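Local coordinates for protein design 2L4HC2_11 (Synthetic construct, PDB 5J2L), which is a computationally designed helical hairpin that pairs with a second copy of itself, its specificity intended to come from modular hydrogen-bond networks, at residues 54-57 with 58-62; 44-47 with 48-52. All blocks are in the same frame, centred on the assembly; numbering follows the deposited sequence.

Contact 1 of 2, residues 54-57 with 58-62; sequences REII and RRLQE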
loop_
_atom_site.group_PDB
_atom_site.type_symbol
_atom_site.label_atom_id
_atom_site.label_comp_id
_atom_site.label_asym_id
_atom_site.label_seq_id
_atom_site.Cartn_x
_atom_site.Cartn_y
_atom_site.Cartn_z
ATOM N N ARG A 54 -5.352 -1.409 -10.817
ATOM C CA ARG A 54 -4.326 -0.508 -11.290
ATOM C C ARG A 54 -4.337 0.741 -10.399
ATOM O O ARG A 54 -3.291 1.189 -9.928
ATOM C CB ARG A 54 -4.578 -0.198 -12.790
ATOM C CG ARG A 54 -3.558 0.658 -13.512
ATOM C CD ARG A 54 -3.833 0.845 -14.993
ATOM N NE ARG A 54 -3.644 -0.381 -15.780
ATOM C CZ ARG A 54 -4.583 -1.090 -16.459
ATOM N NH1 ARG A 54 -5.839 -0.689 -16.529
ATOM N NH2 ARG A 54 -4.209 -2.203 -17.084
ATOM N N GLU A 55 -5.540 1.266 -10.148
ATOM C CA GLU A 55 -5.733 2.443 -9.303
ATOM C C GLU A 55 -5.343 2.172 -7.840
ATOM O O GLU A 55 -4.720 3.023 -7.204
ATOM C CB GLU A 55 -7.168 2.955 -9.446
ATOM C CG GLU A 55 -7.537 4.160 -8.567
ATOM C CD GLU A 55 -6.710 5.402 -8.802
ATOM O OE1 GLU A 55 -5.978 5.466 -9.762
ATOM O OE2 GLU A 55 -6.825 6.306 -8.006
ATOM N N ILE A 56 -5.675 0.990 -7.312
ATOM C CA ILE A 56 -5.254 0.656 -5.954
ATOM C C ILE A 56 -3.746 0.681 -5.849
ATOM O O ILE A 56 -3.196 1.193 -4.882
ATOM C CB ILE A 56 -5.740 -0.735 -5.467
ATOM C CG1 ILE A 56 -7.259 -0.796 -5.338
ATOM C CG2 ILE A 56 -5.086 -1.043 -4.120
ATOM C CD1 ILE A 56 -7.818 0.144 -4.299
ATOM N N ILE A 57 -3.071 0.132 -6.844
ATOM C CA ILE A 57 -1.626 0.101 -6.775
ATOM C C ILE A 57 -1.067 1.511 -6.739
ATOM O O ILE A 57 -0.180 1.806 -5.941
ATOM C CB ILE A 57 -1.035 -0.728 -7.927
ATOM C CG1 ILE A 57 -1.389 -2.204 -7.712
ATOM C CG2 ILE A 57 0.459 -0.521 -8.030
ATOM C CD1 ILE A 57 -1.107 -3.090 -8.910
ATOM N N ARG A 58 -1.597 2.372 -7.590
ATOM C CA ARG A 58 -1.142 3.744 -7.659
ATOM C C ARG A 58 -1.266 4.388 -6.268
ATOM O O ARG A 58 -0.346 5.058 -5.794
ATOM C CB ARG A 58 -1.938 4.505 -8.722
ATOM C CG ARG A 58 -1.400 5.882 -9.070
ATOM C CD ARG A 58 -2.335 6.646 -9.927
ATOM N NE ARG A 58 -3.546 6.944 -9.192
ATOM C CZ ARG A 58 -3.615 7.874 -8.221
ATOM N NH1 ARG A 58 -2.540 8.565 -7.909
ATOM N NH2 ARG A 58 -4.749 8.082 -7.576
ATOM N N ARG A 59 -2.403 4.159 -5.615
ATOM C CA ARG A 59 -2.664 4.688 -4.295
ATOM C C ARG A 59 -1.671 4.143 -3.259
ATOM O O ARG A 59 -1.171 4.890 -2.420
ATOM C CB ARG A 59 -4.111 4.386 -3.893
ATOM C CG ARG A 59 -5.135 5.153 -4.721
ATOM C CD ARG A 59 -6.534 4.972 -4.253
ATOM N NE ARG A 59 -6.752 5.606 -2.965
ATOM C CZ ARG A 59 -7.916 5.597 -2.288
ATOM N NH1 ARG A 59 -8.963 4.980 -2.796
ATOM N NH2 ARG A 59 -7.995 6.221 -1.123
ATOM N N LEU A 60 -1.366 2.854 -3.322
ATOM C CA LEU A 60 -0.398 2.293 -2.391
ATOM C C LEU A 60 0.968 2.914 -2.605
ATOM O O LEU A 60 1.671 3.210 -1.645
ATOM C CB LEU A 60 -0.307 0.755 -2.523
ATOM C CG LEU A 60 -1.496 -0.043 -1.986
ATOM C CD1 LEU A 60 -1.334 -1.512 -2.377
ATOM C CD2 LEU A 60 -1.539 0.094 -0.477
ATOM N N GLN A 61 1.335 3.115 -3.865
ATOM C CA GLN A 61 2.621 3.696 -4.197
ATOM C C GLN A 61 2.711 5.114 -3.646
ATOM O O GLN A 61 3.743 5.516 -3.111
ATOM C CB GLN A 61 2.830 3.668 -5.700
ATOM C CG GLN A 61 3.013 2.277 -6.268
ATOM C CD GLN A 61 3.126 2.292 -7.782
ATOM O OE1 GLN A 61 2.635 3.205 -8.454
ATOM N NE2 GLN A 61 3.779 1.282 -8.334
ATOM N N GLU A 62 1.622 5.860 -3.760
ATOM C CA GLU A 62 1.594 7.209 -3.220
ATOM C C GLU A 62 1.736 7.196 -1.704
ATOM O O GLU A 62 2.468 8.009 -1.135
ATOM C CB GLU A 62 0.317 7.944 -3.630
ATOM C CG GLU A 62 0.250 8.307 -5.107
ATOM C CD GLU A 62 -1.001 9.059 -5.487
ATOM O OE1 GLU A 62 -1.967 9.012 -4.759
ATOM O OE2 GLU A 62 -0.983 9.700 -6.513
#

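Contact 2 of 2, residues 44-47 with 48-52; sequences STAD and ELIKE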
loop_
_atom_site.group_PDB
_atom_site.type_symbol
_atom_site.label_atom_id
_atom_site.label_comp_id
_atom_site.label_asym_id
_atom_site.label_seq_id
_atom_site.Cartn_x
_atom_site.Cartn_y
_atom_site.Cartn_z
ATOM N N SER A 44 -18.879 -8.113 -14.281
ATOM C CA SER A 44 -17.858 -7.175 -14.766
ATOM C C SER A 44 -16.768 -7.869 -15.587
ATOM O O SER A 44 -16.516 -9.063 -15.422
ATOM C CB SER A 44 -17.221 -6.438 -13.586
ATOM O OG SER A 44 -18.164 -5.671 -12.885
ATOM N N THR A 45 -16.125 -7.104 -16.470
ATOM C CA THR A 45 -15.051 -7.623 -17.314
ATOM C C THR A 45 -13.722 -7.627 -16.591
ATOM O O THR A 45 -13.526 -6.887 -15.629
ATOM C CB THR A 45 -14.890 -6.796 -18.592
ATOM O OG1 THR A 45 -14.516 -5.461 -18.234
ATOM C CG2 THR A 45 -16.194 -6.760 -19.364
ATOM N N ALA A 46 -12.794 -8.427 -17.092
ATOM C CA ALA A 46 -11.470 -8.440 -16.532
ATOM C C ALA A 46 -10.839 -7.061 -16.748
ATOM O O ALA A 46 -10.191 -6.543 -15.848
ATOM C CB ALA A 46 -10.627 -9.546 -17.134
ATOM N N ASP A 47 -11.043 -6.442 -17.927
ATOM C CA ASP A 47 -10.484 -5.097 -18.161
ATOM C C ASP A 47 -10.900 -4.114 -17.079
ATOM O O ASP A 47 -10.074 -3.331 -16.596
ATOM C CB ASP A 47 -10.875 -4.526 -19.535
ATOM C CG ASP A 47 -10.079 -5.074 -20.715
ATOM O OD1 ASP A 47 -9.002 -5.574 -20.506
ATOM O OD2 ASP A 47 -10.557 -4.970 -21.822
ATOM N N GLU A 48 -12.184 -4.146 -16.722
ATOM C CA GLU A 48 -12.718 -3.259 -15.699
ATOM C C GLU A 48 -12.109 -3.537 -14.327
ATOM O O GLU A 48 -11.800 -2.605 -13.584
ATOM C CB GLU A 48 -14.232 -3.375 -15.655
ATOM C CG GLU A 48 -14.929 -2.756 -16.857
ATOM C CD GLU A 48 -16.406 -3.040 -16.900
ATOM O OE1 GLU A 48 -16.764 -4.184 -17.081
ATOM O OE2 GLU A 48 -17.174 -2.117 -16.736
ATOM N N LEU A 49 -11.950 -4.813 -13.994
ATOM C CA LEU A 49 -11.381 -5.202 -12.706
ATOM C C LEU A 49 -9.917 -4.792 -12.643
ATOM O O LEU A 49 -9.437 -4.296 -11.618
ATOM C CB LEU A 49 -11.515 -6.706 -12.532
ATOM C CG LEU A 49 -12.944 -7.242 -12.395
ATOM C CD1 LEU A 49 -12.911 -8.762 -12.434
ATOM C CD2 LEU A 49 -13.543 -6.741 -11.094
ATOM N N ILE A 50 -9.214 -4.990 -13.760
ATOM C CA ILE A 50 -7.808 -4.642 -13.860
ATOM C C ILE A 50 -7.621 -3.135 -13.678
ATOM O O ILE A 50 -6.685 -2.695 -13.005
ATOM C CB ILE A 50 -7.205 -5.121 -15.192
ATOM C CG1 ILE A 50 -7.165 -6.652 -15.217
ATOM C CG2 ILE A 50 -5.801 -4.557 -15.367
ATOM C CD1 ILE A 50 -6.822 -7.240 -16.573
ATOM N N LYS A 51 -8.502 -2.351 -14.287
ATOM C CA LYS A 51 -8.443 -0.904 -14.138
ATOM C C LYS A 51 -8.565 -0.497 -12.672
ATOM O O LYS A 51 -7.836 0.373 -12.204
ATOM C CB LYS A 51 -9.510 -0.208 -14.964
ATOM C CG LYS A 51 -9.437 1.309 -14.822
ATOM C CD LYS A 51 -10.440 2.024 -15.705
ATOM C CE LYS A 51 -10.362 3.529 -15.465
ATOM N NZ LYS A 51 -11.297 4.287 -16.335
ATOM N N GLU A 52 -9.501 -1.105 -11.954
ATOM C CA GLU A 52 -9.678 -0.731 -10.557
ATOM C C GLU A 52 -8.455 -1.126 -9.710
ATOM O O GLU A 52 -8.053 -0.379 -8.819
ATOM C CB GLU A 52 -10.997 -1.302 -10.005
ATOM C CG GLU A 52 -12.224 -0.632 -10.644
ATOM C CD GLU A 52 -13.576 -0.994 -10.057
ATOM O OE1 GLU A 52 -13.688 -1.117 -8.857
ATOM O OE2 GLU A 52 -14.510 -1.115 -10.824
#

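Contact 1 of 2, residues 54-57 with 58-62
Arg54 to Ile57 and Arg58 to Glu62 are consecutive turns of one helix, tied by four i to i+4 backbone bonds: Arg58 N to Arg54 O, Arg59 N to Glu55 O, Leu60 N to Ile56 O and Gln61 N to Ile57 O, the last spanning 2.9 Å. On the outer side of these turns Glu55 and Arg58, three residues apart, lie alongside each other and point the same way. The guanidinium presents its NE edge, so the carboxylate is gripped side-on by two nitrogens: Arg58 NE meets Glu55 OE1 at 2.9 Å, almost straight at 177°, and Arg58 NH2 meets Glu55 OE2 at 2.8 Å. Both oxygens are approached on their syn side and lie in or close to the guanidinium plane, although the two flat groups are turned 34° against each other. Glu55 reaches its partner by running CG anti to the backbone N (chi1 178°) and then bending at chi2, which carries the carboxylate forward along the helix to the Arg58 guanidinium. An alanine at Glu55 would remove both acceptors and is likely to leave the Arg58 guanidinium without its two-point grip and freer to turn. Round the helix, Ile56 CG2 touches Leu60 CD1 at 4.2 Å, while Ile57 CG2 rests against Gln61 NE2 at 3.8 Å. The apolar side faces inward: Ile56 packs on Leu32 and Ile35 of helix 7-41, Leu60 packs on Ile28 of that helix, and Leu60 of the second subunit covers both Ile56 and Ile57. Arg59 carries its charge across to Glu27 on helix 7-41.

Contact 2 of 2, residues 44-47 with 48-52
Thr45 and Glu48 reach across the first turn of helix 46-80 to form a capping box, each side chain bonding to the other's backbone N-H. Thr45 is the N-cap: its OG1 stands between its own backbone N and carbonyl carbon (chi1 63°), which turns the hydroxyl toward the opening turn, where it accepts from Glu48 N at 3.1 Å. The Glu48 chain comes back over Thr45 at a slant, and Glu48 OE1 takes the Thr45 N-H at 3.1 Å along a nearly straight path of 169°. The Thr45 OG1 hydroxyl also donates to Glu48 OE1, at 2.8 Å. One carboxylate oxygen therefore accepts two bonds, both on its anti side and both tilted about 20° from the carboxylate plane, which should restrain the rotation of the acid. Its negative charge at the N-terminal end of the helix probably interacts favourably with the helix dipole. Behind the cap, Leu49 N to Thr45 O and Ile50 N to Ala46 O begin the regular helical bonding. Ala46 CB lies 4.5 Å from Ile50 CD1, a loose apolar touch one turn apart. The cap thus starts the second helix just after the turn from helix 7-41, whose Leu38 packs against Ser44 and Leu49. Leu53 of the second subunit also packs on Leu49, and Asp47 OD1 is hydrogen-bonded to Gln36 NE2 of that subunit.

In the fold
Contacts 1 and 2 lie in series on helix 46-80, their centres about 15 Å apart and separated in sequence by one residue, Leu53. Contact 2 starts the helix at the hairpin turn, about 21 Å from the centre of the chain; contact 1 lies farther along, about 8 Å from it. Both put apolar side chains against helix 7-41 and the second subunit, and Gln36 of that subunit bonds to both, to Arg54 in one and to Asp47 in the other. Arg31 of helix 7-41 joins them within the chain, touching Ile56 and forming a salt bridge with Glu52. Apolar packing and hydrogen bonds to Gln36 meet at one interface, consistent with a homo-oligomer designed around hydrogen-bond networks.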